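Local coordinates for phenazine biosynthesis protein, PhzF family (Bacillus anthracis, PDB 3EDN) that probably acts as an isomerase related to phenazine biosynthesis enzymes, built on the diaminopimelate epimerase-like fold, at residues L105-I109 with F118-R122; T124-F128 with K280-D284. One frame throughout, in Å; residues are numbered along the deposited sequence.

Contact 1: L105-I109 with F118-R122; sequences LPIQI and FIKMR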
ATOM      1  N   LEU A 105     -13.810 -13.331  -1.467  1.00 16.90           N
ATOM      2  CA  LEU A 105     -13.779 -14.794  -1.617  1.00 16.47           C
ATOM      3  C   LEU A 105     -14.309 -15.500  -0.382  1.00 16.23           C
ATOM      4  O   LEU A 105     -13.782 -15.321   0.703  1.00 14.94           O
ATOM      5  CB  LEU A 105     -12.342 -15.275  -1.841  1.00 18.04           C
ATOM      6  CG  LEU A 105     -11.514 -14.632  -2.945  1.00 19.02           C
ATOM      7  CD1 LEU A 105     -10.137 -15.290  -2.946  1.00 20.53           C
ATOM      8  CD2 LEU A 105     -12.200 -14.761  -4.304  1.00 20.15           C
ATOM      9  N   PRO A 106     -15.353 -16.312  -0.530  1.00 15.56           N
ATOM     10  CA  PRO A 106     -15.761 -17.188   0.555  1.00 14.90           C
ATOM     11  C   PRO A 106     -14.862 -18.425   0.605  1.00 14.54           C
ATOM     12  O   PRO A 106     -14.666 -19.102  -0.417  1.00 15.37           O
ATOM     13  CB  PRO A 106     -17.182 -17.622   0.164  1.00 15.87           C
ATOM     14  CG  PRO A 106     -17.512 -16.893  -1.068  1.00 17.01           C
ATOM     15  CD  PRO A 106     -16.243 -16.413  -1.690  1.00 15.64           C
ATOM     16  N   ILE A 107     -14.353 -18.727   1.792  1.00 13.30           N
ATOM     17  CA  ILE A 107     -13.454 -19.849   2.036  1.00 12.91           C
ATOM     18  C   ILE A 107     -14.067 -20.779   3.056  1.00 12.79           C
ATOM     19  O   ILE A 107     -14.629 -20.312   4.046  1.00 14.52           O
ATOM     20  CB  ILE A 107     -12.120 -19.329   2.632  1.00 14.27           C
ATOM     21  CG1 ILE A 107     -11.469 -18.316   1.690  1.00 15.60           C
ATOM     22  CG2 ILE A 107     -11.181 -20.477   3.047  1.00 15.13           C
ATOM     23  CD1 ILE A 107     -11.193 -18.811   0.289  1.00 15.10           C
ATOM     24  N   GLN A 108     -13.990 -22.092   2.820  1.00 11.50           N
ATOM     25  CA  GLN A 108     -14.421 -23.067   3.820  1.00 12.75           C
ATOM     26  C   GLN A 108     -13.202 -23.719   4.432  1.00 13.20           C
ATOM     27  O   GLN A 108     -12.243 -24.025   3.743  1.00 14.41           O
ATOM     28  CB  GLN A 108     -15.279 -24.156   3.183  1.00 14.87           C
ATOM     29  CG  GLN A 108     -16.273 -23.639   2.185  1.00 17.88           C
ATOM     30  CD  GLN A 108     -17.205 -22.625   2.787  1.00 20.26           C
ATOM     31  OE1 GLN A 108     -17.656 -22.780   3.928  1.00 22.17           O
ATOM     32  NE2 GLN A 108     -17.511 -21.578   2.029  1.00 20.09           N
ATOM     33  N   ILE A 109     -13.259 -23.951   5.732  1.00 12.55           N
ATOM     34  CA  ILE A 109     -12.172 -24.581   6.446  1.00 13.73           C
ATOM     35  C   ILE A 109     -12.706 -25.872   7.031  1.00 15.15           C
ATOM     36  O   ILE A 109     -13.667 -25.857   7.814  1.00 15.85           O
ATOM     37  CB  ILE A 109     -11.641 -23.667   7.564  1.00 14.00           C
ATOM     38  CG1 ILE A 109     -11.222 -22.322   6.965  1.00 15.14           C
ATOM     39  CG2 ILE A 109     -10.496 -24.371   8.306  1.00 14.23           C
ATOM     40  CD1 ILE A 109     -10.938 -21.221   7.981  1.00 15.57           C
ATOM     41  N   PHE A 118      -8.133 -28.670   5.728  1.00 12.48           N
ATOM     42  CA  PHE A 118      -8.225 -28.378   4.307  1.00 13.54           C
ATOM     43  C   PHE A 118      -8.911 -27.040   4.089  1.00 12.51           C
ATOM     44  O   PHE A 118      -9.854 -26.692   4.796  1.00 14.30           O
ATOM     45  CB  PHE A 118      -9.032 -29.493   3.615  1.00 15.25           C
ATOM     46  CG  PHE A 118      -8.181 -30.588   3.050  1.00 16.93           C
ATOM     47  CD1 PHE A 118      -7.396 -31.396   3.873  1.00 17.81           C
ATOM     48  CD2 PHE A 118      -8.131 -30.788   1.683  1.00 18.39           C
ATOM     49  CE1 PHE A 118      -6.592 -32.395   3.312  1.00 18.11           C
ATOM     50  CE2 PHE A 118      -7.349 -31.774   1.138  1.00 18.21           C
ATOM     51  CZ  PHE A 118      -6.577 -32.571   1.942  1.00 17.94           C
ATOM     52  N   ILE A 119      -8.424 -26.293   3.108  1.00 10.75           N
ATOM     53  CA  ILE A 119      -8.950 -24.971   2.764  1.00 10.28           C
ATOM     54  C   ILE A 119      -9.590 -25.102   1.385  1.00 10.43           C
ATOM     55  O   ILE A 119      -8.915 -25.504   0.423  1.00 10.73           O
ATOM     56  CB  ILE A 119      -7.817 -23.929   2.659  1.00  9.73           C
ATOM     57  CG1 ILE A 119      -6.960 -23.935   3.935  1.00 10.27           C
ATOM     58  CG2 ILE A 119      -8.372 -22.554   2.360  1.00  9.14           C
ATOM     59  CD1 ILE A 119      -7.740 -23.808   5.230  1.00 11.06           C
ATOM     60  N   LYS A 120     -10.866 -24.734   1.289  1.00  9.63           N
ATOM     61  CA  LYS A 120     -11.670 -24.980   0.086  1.00 11.02           C
ATOM     62  C   LYS A 120     -12.122 -23.656  -0.504  1.00 10.63           C
ATOM     63  O   LYS A 120     -12.561 -22.766   0.222  1.00 11.33           O
ATOM     64  CB  LYS A 120     -12.880 -25.842   0.448  1.00 10.95           C
ATOM     65  CG  LYS A 120     -13.762 -26.244  -0.726  1.00 12.61           C
ATOM     66  CD  LYS A 120     -14.888 -27.162  -0.221  1.00 13.91           C
ATOM     67  CE  LYS A 120     -15.868 -27.518  -1.321  1.00 15.21           C
ATOM     68  NZ  LYS A 120     -17.005 -28.331  -0.768  1.00 18.08           N
HETATM   69  N   MSE A 121     -12.027 -23.514  -1.820  1.00 11.15           N
HETATM   70  CA  MSE A 121     -12.439 -22.269  -2.464  1.00 14.42           C
HETATM   71  C   MSE A 121     -13.111 -22.565  -3.794  1.00 12.55           C
HETATM   72  O   MSE A 121     -12.928 -23.638  -4.360  1.00 11.30           O
HETATM   73  CB  MSE A 121     -11.254 -21.320  -2.659  1.00 17.21           C
HETATM   74  CG  MSE A 121     -10.142 -21.849  -3.523  1.00 19.12           C
HETATM   75 SE   MSE A 121      -8.406 -20.992  -3.089  0.75 21.55          SE
HETATM   76  CE  MSE A 121      -8.414 -21.361  -1.187  1.00 22.87           C
ATOM     77  N   ARG A 122     -13.905 -21.609  -4.267  1.00 13.12           N
ATOM     78  CA  ARG A 122     -14.622 -21.730  -5.534  0.50 13.49           C
ATOM     79  C   ARG A 122     -13.781 -21.208  -6.686  1.00 13.92           C
ATOM     80  O   ARG A 122     -13.140 -20.155  -6.575  1.00 15.33           O
ATOM     81  CB  ARG A 122     -15.922 -20.924  -5.466  0.50 14.20           C
ATOM     82  CG  ARG A 122     -16.732 -20.869  -6.765  0.50 15.03           C
ATOM     83  CD  ARG A 122     -17.560 -22.139  -6.984  0.50 16.17           C
ATOM     84  NE  ARG A 122     -18.326 -22.488  -5.789  0.50 17.52           N
ATOM     85  CZ  ARG A 122     -19.464 -21.903  -5.421  0.50 18.23           C
ATOM     86  NH1 ARG A 122     -19.999 -20.940  -6.164  0.50 19.08           N
ATOM     87  NH2 ARG A 122     -20.078 -22.289  -4.308  0.50 18.45           N
TER
HETATM   88  O   HOH W   1     -14.012 -18.923  -3.022  1.00 19.32           O

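Contact 2: T124-F128 with K280-D284; sequences TAPQF and KLQID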
ATOM      1  N   THR A 124     -13.794 -20.302 -11.078  1.00 14.01           N
ATOM      2  CA  THR A 124     -14.709 -19.833 -12.112  1.00 14.83           C
ATOM      3  C   THR A 124     -15.261 -21.028 -12.892  1.00 14.58           C
ATOM      4  O   THR A 124     -14.564 -22.032 -13.082  1.00 12.85           O
ATOM      5  CB  THR A 124     -13.992 -18.848 -13.056  1.00 15.45           C
ATOM      6  OG1 THR A 124     -13.404 -17.797 -12.279  1.00 17.49           O
ATOM      7  CG2 THR A 124     -14.967 -18.241 -14.048  1.00 15.99           C
ATOM      8  N   ALA A 125     -16.516 -20.932 -13.331  1.00 15.22           N
ATOM      9  CA  ALA A 125     -17.141 -22.021 -14.065  1.00 15.07           C
ATOM     10  C   ALA A 125     -16.306 -22.438 -15.270  1.00 15.56           C
ATOM     11  O   ALA A 125     -15.759 -21.588 -15.972  1.00 15.66           O
ATOM     12  CB  ALA A 125     -18.558 -21.641 -14.507  1.00 16.46           C
ATOM     13  N   PRO A 126     -16.179 -23.753 -15.503  1.00 14.98           N
ATOM     14  CA  PRO A 126     -15.260 -24.189 -16.565  1.00 15.56           C
ATOM     15  C   PRO A 126     -15.669 -23.847 -18.002  1.00 15.64           C
ATOM     16  O   PRO A 126     -16.865 -23.860 -18.349  1.00 17.36           O
ATOM     17  CB  PRO A 126     -15.203 -25.713 -16.375  1.00 15.85           C
ATOM     18  CG  PRO A 126     -16.455 -26.054 -15.646  1.00 15.69           C
ATOM     19  CD  PRO A 126     -16.829 -24.882 -14.815  1.00 15.97           C
ATOM     20  N   GLN A 127     -14.657 -23.560 -18.813  1.00 15.09           N
ATOM     21  CA  GLN A 127     -14.792 -23.376 -20.253  1.00 14.69           C
ATOM     22  C   GLN A 127     -13.813 -24.308 -20.946  1.00 14.09           C
ATOM     23  O   GLN A 127     -12.663 -24.442 -20.521  1.00 12.83           O
ATOM     24  CB  GLN A 127     -14.428 -21.947 -20.640  1.00 16.30           C
ATOM     25  CG  GLN A 127     -15.253 -20.884 -19.969  1.00 19.34           C
ATOM     26  CD  GLN A 127     -14.726 -19.518 -20.324  1.00 20.79           C
ATOM     27  OE1 GLN A 127     -14.908 -19.058 -21.447  1.00 22.28           O
ATOM     28  NE2 GLN A 127     -14.018 -18.884 -19.390  1.00 22.15           N
ATOM     29  N   PHE A 128     -14.266 -24.936 -22.031  1.00 13.91           N
ATOM     30  CA  PHE A 128     -13.404 -25.753 -22.884  1.00 13.89           C
ATOM     31  C   PHE A 128     -13.477 -25.312 -24.344  1.00 15.00           C
ATOM     32  O   PHE A 128     -14.528 -24.860 -24.808  1.00 16.07           O
ATOM     33  CB  PHE A 128     -13.834 -27.219 -22.816  1.00 13.66           C
ATOM     34  CG  PHE A 128     -13.613 -27.868 -21.473  1.00 13.33           C
ATOM     35  CD1 PHE A 128     -12.344 -28.249 -21.063  1.00 12.98           C
ATOM     36  CD2 PHE A 128     -14.687 -28.122 -20.641  1.00 13.24           C
ATOM     37  CE1 PHE A 128     -12.138 -28.846 -19.822  1.00 12.64           C
ATOM     38  CE2 PHE A 128     -14.506 -28.726 -19.397  1.00 13.47           C
ATOM     39  CZ  PHE A 128     -13.227 -29.087 -18.982  1.00 13.67           C
ATOM     40  N   LYS A 280     -23.546 -24.549 -16.189  1.00 15.98           N
ATOM     41  CA  LYS A 280     -22.215 -25.141 -16.189  1.00 15.87           C
ATOM     42  C   LYS A 280     -21.988 -25.884 -14.885  1.00 14.86           C
ATOM     43  O   LYS A 280     -22.700 -25.676 -13.896  1.00 14.55           O
ATOM     44  CB  LYS A 280     -21.133 -24.056 -16.327  1.00 18.12           C
ATOM     45  CG  LYS A 280     -21.121 -23.304 -17.668  1.00 19.10           C
ATOM     46  CD  LYS A 280     -20.417 -24.078 -18.769  1.00 21.41           C
ATOM     47  CE  LYS A 280     -20.254 -23.239 -20.058  1.00 20.47           C
ATOM     48  NZ  LYS A 280     -19.001 -22.390 -20.037  1.00 21.96           N
ATOM     49  N   LEU A 281     -20.968 -26.727 -14.873  1.00 12.90           N
ATOM     50  CA  LEU A 281     -20.533 -27.346 -13.625  1.00 12.08           C
ATOM     51  C   LEU A 281     -20.006 -26.271 -12.683  1.00 12.41           C
ATOM     52  O   LEU A 281     -19.547 -25.201 -13.112  1.00 12.80           O
ATOM     53  CB  LEU A 281     -19.451 -28.410 -13.877  1.00 12.33           C
ATOM     54  CG  LEU A 281     -19.820 -29.598 -14.778  1.00 12.47           C
ATOM     55  CD1 LEU A 281     -18.608 -30.431 -15.145  1.00 13.32           C
ATOM     56  CD2 LEU A 281     -20.863 -30.479 -14.115  1.00 12.41           C
ATOM     57  N   GLN A 282     -20.117 -26.549 -11.390  1.00 11.95           N
ATOM     58  CA  GLN A 282     -19.491 -25.704 -10.375  1.00 12.69           C
ATOM     59  C   GLN A 282     -18.242 -26.432  -9.923  1.00 11.51           C
ATOM     60  O   GLN A 282     -18.281 -27.637  -9.671  1.00 11.03           O
ATOM     61  CB  GLN A 282     -20.434 -25.509  -9.192  1.00 15.24           C
ATOM     62  CG  GLN A 282     -19.806 -24.816  -8.010  1.00 19.32           C
ATOM     63  CD  GLN A 282     -20.751 -24.722  -6.838  1.00 22.26           C
ATOM     64  OE1 GLN A 282     -21.876 -24.236  -6.975  1.00 23.78           O
ATOM     65  NE2 GLN A 282     -20.297 -25.176  -5.671  1.00 23.45           N
ATOM     66  N   ILE A 283     -17.125 -25.710  -9.857  1.00  9.09           N
ATOM     67  CA  ILE A 283     -15.836 -26.309  -9.486  1.00  9.76           C
ATOM     68  C   ILE A 283     -15.306 -25.647  -8.236  1.00  9.39           C
ATOM     69  O   ILE A 283     -15.157 -24.425  -8.195  1.00 10.48           O
ATOM     70  CB  ILE A 283     -14.785 -26.181 -10.620  1.00 10.33           C
ATOM     71  CG1 ILE A 283     -15.258 -26.920 -11.878  1.00 11.99           C
ATOM     72  CG2 ILE A 283     -13.409 -26.705 -10.154  1.00 11.50           C
ATOM     73  CD1 ILE A 283     -15.352 -28.427 -11.703  1.00 13.50           C
ATOM     74  N   ASP A 284     -15.058 -26.458  -7.215  1.00  9.78           N
ATOM     75  CA  ASP A 284     -14.292 -26.019  -6.046  1.00 10.13           C
ATOM     76  C   ASP A 284     -12.999 -26.816  -5.958  1.00 10.02           C
ATOM     77  O   ASP A 284     -12.918 -27.964  -6.384  1.00 10.26           O
ATOM     78  CB  ASP A 284     -15.078 -26.262  -4.755  1.00 12.71           C
ATOM     79  CG  ASP A 284     -16.462 -25.605  -4.764  1.00 15.31           C
ATOM     80  OD1 ASP A 284     -16.547 -24.366  -4.696  1.00 16.91           O
ATOM     81  OD2 ASP A 284     -17.483 -26.336  -4.811  1.00 17.42           O
TER

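Contact 1: L105-I109 with F118-R122
Gln108 and Lys120 face each other as a hydrogen-bonded pair where segments 105-109 and 118-122 run antiparallel, their axes at 150° and 4.8 Å apart at closest, within the beta hairpin of strands 103-111 and 117-122. Gln108 N gives its hydrogen to Lys120 O at 3.0 Å, and Lys120 N returns one to Gln108 O at 2.9 Å; the N-H...O angles of 167° and 160° are close to straight. Toward Arg122 the strands are bridged by a single water, which donates to Pro106 O at 2.7 Å and accepts from Arg122 N at 3.0 Å.

Ile107, Ile109, Ile119 and Met121 line the buried face. Ile107 and Ile119 cross through their CG2 methyls, 3.6 Å apart, each swung anti to its own backbone nitrogen. The other branch of Ile107 ends in CD1, which rests 3.9 Å from CB of Met121, a selenomethionine, while Ile119 CD1 sits alongside CG1 and CG2 of Ile109. Helix 74-86 covers this face, with Ile81 on Ile119 and Val78 on Met121.

On the other face Gln108 CB and Lys120 CB meet at 4.0 Å, and then the chains part: glutamine bends at chi2, whereas lysine runs out fully extended to a cation-pi contact with Tyr271. The hairpin is thus two-faced, with branched apolar groups against the helix and polar chains turned to the more open side.

Contact 2: T124-F128 with K280-D284
Pro126 and Leu281 make the close centre of this contact: the proline ring brings CD to 3.2 Å from Leu281 O, and CG to 4.2 Å from Leu281 CB. The same two ring carbons, CD and CG, also meet Ile283, whose CG1 is 3.9 Å from Pro126 CD. CG1, set beside the backbone N of Ile283, is the branch that reaches the proline ring, and the side chain slants across it. Beside the proline, Ala125 CB lies 4.0 Å from Lys280 CB and 3.9 Å from Leu281 O.

A single polar bond accompanies this packing. Lys280 NZ donates to Pro126 O at 3.1 Å, with a C=O...N angle of 144° and the ammonium tilted 22° from the carbonyl plane. Bends at chi2 (-81°) and chi4 fold the lysine chain back over that carbonyl, and NZ ends near the Gln127 CG methylene.

The two segments show no strand pairing with each other. Residues 124-126 are the irregular lead into strand 127-130, and the loop residues Lys280 and Leu281 precede strand 282-298, so the contact packs one approach against another within the diaminopimelate epimerase-like fold.

Further out, helix 230-244 supports the apolar side, Ala238 touching both Pro126 and Ile283 and Thr242 touching Leu281. Val270 and Val272 of strand 266-273 also press on Ile283. On the 280-284 segment itself, Gln282 NE2 donates to Asp284 OD2 at 3.2 Å: the acceptor lies in the plane of the Gln282 amide, and the donor comes to the syn side of the oxygen, a little out of the carboxylate plane.

Contact 1 closes before contact 2 opens, and their centres lie 16 Å apart. The chain leaves the hairpin through strand 117-122 and goes almost directly into 124-128, whereas the partner segment 280-284 arrives more than 150 residues later. Strand 282-298, which carries part of contact 2, runs antiparallel beside strand 117-122 of contact 1. The junction has direct evidence: Arg122 NE forms a salt bridge of 2.8 Å with Asp284 OD1, and Met121 O packs 3.4 Å from Asp284 CB. Since helix 74-86 backs contact 1 and helix 230-244 backs contact 2, this strand pairing connects parts of the fold packed on early and late helices.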